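Local coordinates for protein 26S proteasome regulatory subunit RPN10 (Schizosaccharomyces pombe, PDB 2X5N) that protects ubiquitin chains from disassembly by deubiquitinating enzymes, thereby promoting protein degradation, as a subunit of the 26S proteasome, at residues A[10-13]-A[14-17]; A[86-89]-A[90-93]; A[93-96]-A[97-101]; A[158-161]-A[162-165]. All blocks are in the same frame, centred on the assembly; numbering follows the deposited sequence. Where two conformers were deposited one is given.

Contact 1. Residues A[10-13]-A[14-17]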
loop_
_atom_site.group_PDB
_atom_site.type_symbol
_atom_site.label_atom_id
_atom_site.label_comp_id
_atom_site.label_asym_id
_atom_site.label_seq_id
_atom_site.Cartn_x
_atom_site.Cartn_y
_atom_site.Cartn_z
ATOM N N ASP A 10 2.073 6.678 1.995
ATOM C CA ASP A 10 1.715 7.758 2.890
ATOM C C ASP A 10 2.801 8.833 2.779
ATOM O O ASP A 10 3.958 8.609 3.158
ATOM C CB ASP A 10 1.563 7.198 4.312
ATOM C CG ASP A 10 1.005 8.197 5.314
ATOM O OD1 ASP A 10 1.101 9.423 5.092
ATOM O OD2 ASP A 10 0.477 7.726 6.348
ATOM N N ASN A 11 2.431 9.976 2.210
ATOM C CA ASN A 11 3.322 11.150 2.164
ATOM C C ASN A 11 2.762 12.292 3.003
ATOM O O ASN A 11 2.930 13.463 2.644
ATOM C CB ASN A 11 3.576 11.610 0.729
ATOM C CG ASN A 11 2.327 12.091 0.044
ATOM O OD1 ASN A 11 1.249 11.555 0.270
ATOM N ND2 ASN A 11 2.468 13.086 -0.838
ATOM N N SER A 12 2.120 11.954 4.131
ATOM C CA SER A 12 1.660 12.964 5.082
ATOM C C SER A 12 2.796 13.479 5.958
ATOM O O SER A 12 3.891 12.908 5.996
ATOM C CB SER A 12 0.547 12.417 5.979
ATOM O OG SER A 12 1.062 11.573 6.986
ATOM N N GLU A 13 2.517 14.555 6.696
ATOM C CA GLU A 13 3.492 15.143 7.602
ATOM C C GLU A 13 3.932 14.154 8.699
ATOM O O GLU A 13 5.014 14.297 9.244
ATOM C CB GLU A 13 2.961 16.432 8.225
ATOM C CG GLU A 13 1.735 16.240 9.101
ATOM C CD GLU A 13 1.049 17.526 9.472
ATOM O OE1 GLU A 13 1.712 18.579 9.546
ATOM O OE2 GLU A 13 -0.172 17.478 9.705
ATOM N N TRP A 14 3.112 13.142 8.977
ATOM C CA TRP A 14 3.451 12.143 9.996
ATOM C C TRP A 14 4.666 11.309 9.581
ATOM O O TRP A 14 5.311 10.682 10.408
ATOM C CB TRP A 14 2.245 11.233 10.248
ATOM C CG TRP A 14 1.142 11.951 10.941
ATOM C CD1 TRP A 14 0.280 12.857 10.395
ATOM C CD2 TRP A 14 0.816 11.855 12.314
ATOM N NE1 TRP A 14 -0.563 13.328 11.355
ATOM C CE2 TRP A 14 -0.256 12.731 12.546
ATOM C CE3 TRP A 14 1.317 11.103 13.373
ATOM C CZ2 TRP A 14 -0.846 12.872 13.803
ATOM C CZ3 TRP A 14 0.733 11.249 14.626
ATOM C CH2 TRP A 14 -0.330 12.123 14.820
ATOM N N MET A 15 4.969 11.297 8.293
ATOM C CA MET A 15 6.009 10.447 7.758
ATOM C C MET A 15 7.402 11.103 7.842
ATOM O O MET A 15 8.377 10.482 7.489
ATOM C CB MET A 15 5.639 10.040 6.319
ATOM C CG MET A 15 4.318 9.281 6.253
ATOM S SD MET A 15 4.377 7.658 7.074
ATOM C CE MET A 15 5.277 6.688 5.870
ATOM N N ILE A 16 7.414 12.369 8.264
ATOM C CA ILE A 16 8.635 13.093 8.572
ATOM C C ILE A 16 8.923 12.819 10.041
ATOM O O ILE A 16 8.804 13.663 10.917
ATOM C CB ILE A 16 8.478 14.598 8.361
ATOM C CG1 ILE A 16 7.861 14.897 6.988
ATOM C CG2 ILE A 16 9.833 15.291 8.488
ATOM C CD1 ILE A 16 7.345 16.337 6.832
ATOM N N ASN A 17 9.247 11.587 10.313
ATOM C CA ASN A 17 9.692 11.205 11.623
ATOM C C ASN A 17 10.853 10.240 11.497
ATOM O O ASN A 17 10.803 9.347 10.666
ATOM C CB ASN A 17 8.477 10.531 12.231
ATOM C CG ASN A 17 8.600 10.294 13.705
ATOM O OD1 ASN A 17 9.681 10.027 14.222
ATOM N ND2 ASN A 17 7.489 10.427 14.407
HETATM O O HOH W 1 -1.991 15.552 9.563
#
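Asp-10 swings its CG opposite the backbone N (chi1 -172°), which lays the carboxylate over the following turn and against Met-15, while Ser-12 tucks OG between its own N and carbonyl carbon (chi1 77°), where it reaches both the Asp-10 carboxylate and the backbone of Trp-14. Met-15, bent along its chain, brings CG to 3.4 Å from Asp-10 OD1, and its sulfur passes beside the carboxylate carbon. OD1 takes two bonds from Ser-12. Ser-12 N, 2.9 Å from Asp-10 OD1, arrives nearly along the C-O bond and closes an Asx turn; Ser-12 OG, also 2.9 Å from it, comes in on the syn side. Ser-12 OG in turn accepts from Trp-14 N at 3.3 Å, and lies near the plane of the indole at its edge. The backbone then winds into a short 3-10 turn, with Met-15 N on Ser-12 O at 3.0 Å. Outside, a water joins Glu-13 OE2 to the indole NE1, which it meets in the ring plane. A leucine in place of Asp-10 would probably leave Ser-12 N and OG without their acceptor and free the turn to open. Asp-10 OD2 is held by Ser-115 OG and Gly-114 N, so a small carboxylate suits this buried site. Asp-10 and Ser-12 match the start of the DxSxS sequence of von Willebrand MIDAS loops, but Trp-14 replaces the last serine. With four neutral donors gripping it, the carboxylate is likely to stay ionised, its negative charge stabilised by two backbone N-H groups and two serine hydroxyls.

Contact 2. Residues A[86-89]-A[90-93]; sequences FGDG and IQIA
One face of the Phe-86 ring carries, in one of the two conformers of Ile-90, the CG2 methyl of that residue, 3.9 Å above the ring plane and shifted toward the rim, a CH-pi contact 24° off the ring normal. The other branch reaches obliquely across to the ring, its CD1 3.9 Å from Phe-86 CE2. With CG1 of Ile-90 set between N and the carbonyl carbon (chi1 62°), both branches can meet the ring one helical turn back. A beta-branched chain suits this place because it offers two arms to one flat partner. The ring also touches Val-113, Ile-117 and Leu-124, and a serine at Phe-86 would probably open a gap there and leave the Ile-90 methyl without its aromatic partner. Beneath runs the i to i+4 backbone ladder, beginning with Ile-90 N on Phe-86 O at 3.0 Å. On the exposed flank, polar residues replace the apolar ones: one water donates to Asp-88 OD1 (2.7 Å) and to Gln-91 OE1 (2.8 Å), bridging two acceptors that could not bond each other directly. Apolar on one flank and polar on the other, this is an amphipathic helix of the alpha/beta von Willebrand A fold, laid against the central sheet, with Ala-93 meeting Met-51 and Ile-109.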
loop_
_atom_site.group_PDB
_atom_site.type_symbol
_atom_site.label_atom_id
_atom_site.label_comp_id
_atom_site.label_asym_id
_atom_site.label_seq_id
_atom_site.Cartn_x
_atom_site.Cartn_y
_atom_site.Cartn_z
ATOM N N PHE A 86 -6.914 8.232 4.017
ATOM C CA PHE A 86 -6.881 6.793 3.788
ATOM C C PHE A 86 -8.072 6.291 2.959
ATOM O O PHE A 86 -7.898 5.639 1.922
ATOM C CB PHE A 86 -6.830 6.049 5.121
ATOM C CG PHE A 86 -6.887 4.561 4.969
ATOM C CD1 PHE A 86 -5.777 3.839 4.562
ATOM C CD2 PHE A 86 -8.056 3.864 5.237
ATOM C CE1 PHE A 86 -5.839 2.456 4.399
ATOM C CE2 PHE A 86 -8.115 2.484 5.095
ATOM C CZ PHE A 86 -7.007 1.793 4.679
ATOM N N GLY A 87 -9.290 6.604 3.396
ATOM C CA GLY A 87 -10.467 6.105 2.693
ATOM C C GLY A 87 -10.580 6.647 1.268
ATOM O O GLY A 87 -10.898 5.919 0.336
ATOM N N ASP A 88 -10.341 7.939 1.091
ATOM C CA ASP A 88 -10.320 8.493 -0.262
ATOM C C ASP A 88 -9.298 7.752 -1.110
ATOM O O ASP A 88 -9.546 7.464 -2.279
ATOM C CB ASP A 88 -9.964 9.985 -0.257
ATOM C CG ASP A 88 -11.090 10.872 0.210
ATOM O OD1 ASP A 88 -12.258 10.461 0.240
ATOM O OD2 ASP A 88 -10.808 12.043 0.496
ATOM N N GLY A 89 -8.127 7.453 -0.536
ATOM C CA GLY A 89 -7.085 6.756 -1.273
ATOM C C GLY A 89 -7.513 5.370 -1.732
ATOM O O GLY A 89 -7.294 5.022 -2.893
ATOM N N ILE A 90 -8.090 4.564 -0.857
ATOM C CA ILE A 90 -8.430 3.223 -1.286
ATOM C C ILE A 90 -9.649 3.222 -2.220
ATOM O O ILE A 90 -9.822 2.288 -2.996
ATOM C CB ILE A 90 -8.619 2.247 -0.108
ATOM C CG1 ILE A 90 -9.765 2.704 0.785
ATOM C CG2 ILE A 90 -7.319 2.099 0.688
ATOM C CD1 ILE A 90 -10.130 1.691 1.892
ATOM N N GLN A 91 -10.465 4.277 -2.189
ATOM C CA GLN A 91 -11.526 4.416 -3.190
ATOM C C GLN A 91 -10.970 4.802 -4.564
ATOM O O GLN A 91 -11.321 4.197 -5.576
ATOM C CB GLN A 91 -12.563 5.419 -2.706
ATOM C CG GLN A 91 -13.369 4.916 -1.555
ATOM C CD GLN A 91 -14.463 5.870 -1.154
ATOM O OE1 GLN A 91 -14.384 7.074 -1.403
ATOM N NE2 GLN A 91 -15.507 5.333 -0.525
ATOM N N ILE A 92 -10.081 5.794 -4.600
ATOM C CA ILE A 92 -9.459 6.201 -5.847
ATOM C C ILE A 92 -8.655 5.043 -6.447
ATOM O O ILE A 92 -8.632 4.842 -7.662
ATOM C CB ILE A 92 -8.603 7.444 -5.636
ATOM C CG1 ILE A 92 -9.495 8.661 -5.325
ATOM C CG2 ILE A 92 -7.730 7.737 -6.849
ATOM C CD1 ILE A 92 -8.739 9.863 -4.784
ATOM N N ALA A 93 -8.003 4.255 -5.588
ATOM C CA ALA A 93 -7.253 3.097 -6.058
ATOM C C ALA A 93 -8.163 2.106 -6.747
ATOM O O ALA A 93 -7.798 1.503 -7.753
ATOM C CB ALA A 93 -6.541 2.427 -4.893
HETATM O O HOH W 2 -14.244 8.728 0.837
#

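Contact 3. Residues A[93-96]-A[97-101]; sequences AQLA and LKHRE
From Ala-93 to Leu-97 the backbone keeps the alpha-helical step, Leu-97 N bonding Ala-93 O at 2.9 Å, but Lys-98 N divides itself between Gln-94 O and, weakly, Leu-95 O, and His-99 N drops to the i-3 carbonyl, Ala-96 O, at 2.9 Å as the turn tightens. The side chains follow this change of step. The imidazole of His-99 turns back over the last turn, with Leu-95 O 3.6 Å above one ring face, toward the rim, while the CD1 methyl of Leu-95 comes 4.2 Å from His-99 CE1. The leucine gets there because its CG extends away from the backbone N (chi1 173°), which carries its end forward to the ring of His-99. The aliphatic start of Lys-98 rests on the backbone, CG 3.4 Å from Gln-94 O, before its extended chain leads away. Arg-100 closes the turn: its NH1 bonds Leu-97 O at 3.0 Å, nearly in the guanidinium plane, and its own backbone N bonds the same oxygen from the opposite face of the carbonyl plane. Such a long, many-handed donor suits a helix end, whose last carbonyls lack N-H partners from a further turn. Its NE continues to Gln-105 O, just before strand 106-113. Leu-97, buried and branched, presses on Ala-4 and Met-6 of strand 3-9 and on Gln-107 and Ile-109 of strand 106-113, so this part of the chain packs over both of these adjacent strands.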
loop_
_atom_site.group_PDB
_atom_site.type_symbol
_atom_site.label_atom_id
_atom_site.label_comp_id
_atom_site.label_asym_id
_atom_site.label_seq_id
_atom_site.Cartn_x
_atom_site.Cartn_y
_atom_site.Cartn_z
ATOM N N ALA A 93 -8.003 4.255 -5.588
ATOM C CA ALA A 93 -7.253 3.097 -6.058
ATOM C C ALA A 93 -8.163 2.106 -6.747
ATOM O O ALA A 93 -7.798 1.503 -7.753
ATOM C CB ALA A 93 -6.541 2.427 -4.893
ATOM N N GLN A 94 -9.355 1.884 -6.196
ATOM C CA GLN A 94 -10.307 0.997 -6.861
ATOM C C GLN A 94 -10.740 1.533 -8.224
ATOM O O GLN A 94 -10.886 0.766 -9.182
ATOM C CB GLN A 94 -11.511 0.764 -5.973
ATOM C CG GLN A 94 -11.151 -0.143 -4.802
ATOM C CD GLN A 94 -12.321 -0.355 -3.896
ATOM O OE1 GLN A 94 -13.242 -1.129 -4.213
ATOM N NE2 GLN A 94 -12.311 0.311 -2.744
ATOM N N LEU A 95 -10.962 2.841 -8.316
ATOM C CA LEU A 95 -11.270 3.452 -9.603
ATOM C C LEU A 95 -10.103 3.235 -10.591
ATOM O O LEU A 95 -10.314 2.854 -11.744
ATOM C CB LEU A 95 -11.595 4.941 -9.405
ATOM C CG LEU A 95 -11.797 5.797 -10.668
ATOM C CD1 LEU A 95 -12.917 5.256 -11.542
ATOM C CD2 LEU A 95 -12.083 7.223 -10.279
ATOM N N ALA A 96 -8.873 3.435 -10.134
ATOM C CA ALA A 96 -7.706 3.236 -10.983
ATOM C C ALA A 96 -7.627 1.787 -11.476
ATOM O O ALA A 96 -7.336 1.542 -12.659
ATOM C CB ALA A 96 -6.461 3.636 -10.231
ATOM N N LEU A 97 -7.912 0.830 -10.582
ATOM C CA LEU A 97 -7.809 -0.574 -10.936
ATOM C C LEU A 97 -8.828 -0.979 -12.001
ATOM O O LEU A 97 -8.605 -1.930 -12.735
ATOM C CB LEU A 97 -7.928 -1.462 -9.701
ATOM C CG LEU A 97 -6.647 -1.510 -8.841
ATOM C CD1 LEU A 97 -6.951 -1.968 -7.429
ATOM C CD2 LEU A 97 -5.560 -2.399 -9.460
ATOM N N LYS A 98 -9.928 -0.245 -12.103
ATOM C CA LYS A 98 -10.905 -0.487 -13.173
ATOM C C LYS A 98 -10.365 -0.147 -14.543
ATOM O O LYS A 98 -10.904 -0.600 -15.555
ATOM C CB LYS A 98 -12.163 0.367 -12.965
ATOM C CG LYS A 98 -12.949 -0.017 -11.754
ATOM C CD LYS A 98 -14.314 0.655 -11.680
ATOM C CE LYS A 98 -14.912 0.355 -10.329
ATOM N NZ LYS A 98 -16.337 0.738 -10.245
ATOM N N HIS A 99 -9.340 0.687 -14.595
ATOM C CA HIS A 99 -8.767 1.088 -15.863
ATOM C C HIS A 99 -7.660 0.134 -16.290
ATOM O O HIS A 99 -7.025 0.356 -17.313
ATOM C CB HIS A 99 -8.209 2.524 -15.802
ATOM C CG HIS A 99 -9.251 3.578 -15.557
ATOM N ND1 HIS A 99 -9.055 4.628 -14.683
ATOM C CD2 HIS A 99 -10.494 3.747 -16.069
ATOM C CE1 HIS A 99 -10.131 5.395 -14.666
ATOM N NE2 HIS A 99 -11.020 4.883 -15.499
ATOM N N ARG A 100 -7.393 -0.928 -15.523
ATOM C CA ARG A 100 -6.351 -1.866 -15.931
ATOM C C ARG A 100 -6.680 -2.412 -17.307
ATOM O O ARG A 100 -7.824 -2.765 -17.593
ATOM C CB ARG A 100 -6.191 -2.991 -14.900
ATOM C CG ARG A 100 -7.278 -4.054 -14.896
ATOM C CD ARG A 100 -7.208 -4.866 -13.596
ATOM N NE ARG A 100 -8.182 -5.953 -13.582
ATOM C CZ ARG A 100 -9.484 -5.789 -13.401
ATOM N NH1 ARG A 100 -9.972 -4.580 -13.156
ATOM N NH2 ARG A 100 -10.294 -6.835 -13.447
ATOM N N GLU A 101 -5.686 -2.476 -18.177
ATOM C CA GLU A 101 -5.941 -2.926 -19.527
ATOM C C GLU A 101 -6.267 -4.415 -19.535
ATOM O O GLU A 101 -7.253 -4.828 -20.145
ATOM C CB GLU A 101 -4.741 -2.631 -20.420
ATOM C CG GLU A 101 -4.790 -3.303 -21.771
ATOM C CD GLU A 101 -6.024 -2.954 -22.564
ATOM O OE1 GLU A 101 -6.601 -3.874 -23.191
ATOM O OE2 GLU A 101 -6.414 -1.764 -22.566
#

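Contact 4. Residues A[158-161]-A[162-165]; sequences AANS and SDSC
Asn-160 OD1 receives the backbone N of Cys-165 at 2.9 Å, the donor standing above the amide plane, and takes a second, weak bond from Ser-164 N. Beside it, the hydroxyl of Ser-164 gives its proton to Ser-161 O at 2.8 Å, only 17° out of the carbonyl plane. A short side-chain hydroxyl suits this position, since it folds back on the carbonyl three residues earlier; Ser-164 N adds only a weak bond to the same oxygen. Ser-161 to Ser-164 thus form a beta turn whose central residues, Ser-162 and Asp-163, both have left-handed helical backbone angles, close to type III'. Through this turn the chain leaving helix 151-159 reverses into strand 166-170, an outermost strand of the von Willebrand A sheet. Asn-160, the first residue after the helix to leave helical angles, holds its CG roughly trans to the backbone N (chi1 -152°), which aims the amide across the mouth of the loop. Its other end is tied through water: ND2 donates to a water at 3.3 Å, and the water donates to Cys-165 O at 2.8 Å. Further out, Cys-165 SG packs at 4.1 Å from Ala-159 CB, two small groups that both touch Ile-138 of strand 136-143, while Ser-164 O accepts from Arg-108 NH1.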
loop_
_atom_site.group_PDB
_atom_site.type_symbol
_atom_site.label_atom_id
_atom_site.label_comp_id
_atom_site.label_asym_id
_atom_site.label_seq_id
_atom_site.Cartn_x
_atom_site.Cartn_y
_atom_site.Cartn_z
ATOM N N ALA A 158 -12.662 -7.759 7.899
ATOM C CA ALA A 158 -13.893 -7.528 7.138
ATOM C C ALA A 158 -13.680 -7.601 5.624
ATOM O O ALA A 158 -14.607 -7.927 4.877
ATOM C CB ALA A 158 -14.500 -6.186 7.505
ATOM N N ALA A 159 -12.473 -7.279 5.171
ATOM C CA ALA A 159 -12.149 -7.282 3.743
ATOM C C ALA A 159 -11.780 -8.686 3.279
ATOM O O ALA A 159 -11.868 -8.997 2.080
ATOM C CB ALA A 159 -10.984 -6.330 3.462
ATOM N N ASN A 160 -11.326 -9.519 4.208
ATOM C CA ASN A 160 -10.604 -10.734 3.822
ATOM C C ASN A 160 -11.485 -11.763 3.131
ATOM O O ASN A 160 -12.645 -11.944 3.469
ATOM C CB ASN A 160 -9.943 -11.337 5.064
ATOM C CG ASN A 160 -8.699 -12.128 4.763
ATOM O OD1 ASN A 160 -8.271 -12.255 3.635
ATOM N ND2 ASN A 160 -8.092 -12.657 5.806
ATOM N N SER A 161 -10.915 -12.417 2.136
ATOM C CA SER A 161 -11.575 -13.494 1.439
ATOM C C SER A 161 -10.494 -14.477 1.025
ATOM O O SER A 161 -9.539 -14.098 0.378
ATOM C CB SER A 161 -12.295 -12.970 0.208
ATOM O OG SER A 161 -13.124 -13.985 -0.334
ATOM N N SER A 162 -10.652 -15.739 1.402
ATOM C CA SER A 162 -9.693 -16.773 1.027
ATOM C C SER A 162 -8.255 -16.413 1.448
ATOM O O SER A 162 -7.313 -16.712 0.726
ATOM C CB SER A 162 -9.738 -17.004 -0.484
ATOM O OG SER A 162 -11.042 -17.373 -0.912
ATOM N N ASP A 163 -8.105 -15.784 2.616
ATOM C CA ASP A 163 -6.803 -15.433 3.188
ATOM C C ASP A 163 -5.964 -14.569 2.245
ATOM O O ASP A 163 -4.749 -14.716 2.137
ATOM C CB ASP A 163 -6.029 -16.692 3.580
ATOM C CG ASP A 163 -6.766 -17.526 4.614
ATOM O OD1 ASP A 163 -7.144 -16.970 5.673
ATOM O OD2 ASP A 163 -6.982 -18.735 4.366
ATOM N N SER A 164 -6.629 -13.632 1.588
ATOM C CA SER A 164 -5.981 -12.817 0.582
ATOM C C SER A 164 -5.465 -11.500 1.113
ATOM O O SER A 164 -4.701 -10.844 0.425
ATOM C CB SER A 164 -6.980 -12.552 -0.542
ATOM O OG SER A 164 -8.082 -11.800 -0.054
ATOM N N CYS A 165 -5.936 -11.104 2.289
ATOM C CA CYS A 165 -5.660 -9.788 2.839
ATOM C C CYS A 165 -4.800 -9.891 4.093
ATOM O O CYS A 165 -4.952 -10.829 4.869
ATOM C CB CYS A 165 -6.967 -9.085 3.211
ATOM S SG CYS A 165 -8.093 -8.785 1.806
HETATM O O HOH W 3 -5.003 -13.606 5.250
#

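Contacts 2 and 3 are successive parts of helix 86-98, sharing Ala-93, with centres about 12 Å apart. The helix runs against the direction of strands 3-9 and 106-113, so 86-93 lies nearer the strand ends where contact 1 sits, and 97-101 nearer their beginnings. Contact 1, in the MIDAS-like loop after strand 3-9, comes within about 8 Å of contact 2 at the nearest atoms without touching it. Contact 4 occupies the far edge of the sheet, on the opposite side of the chain's centre from contact 1, their centres about 28 Å apart; its nearest atoms are about 8 Å from contact 2 and about 9 Å from contact 3.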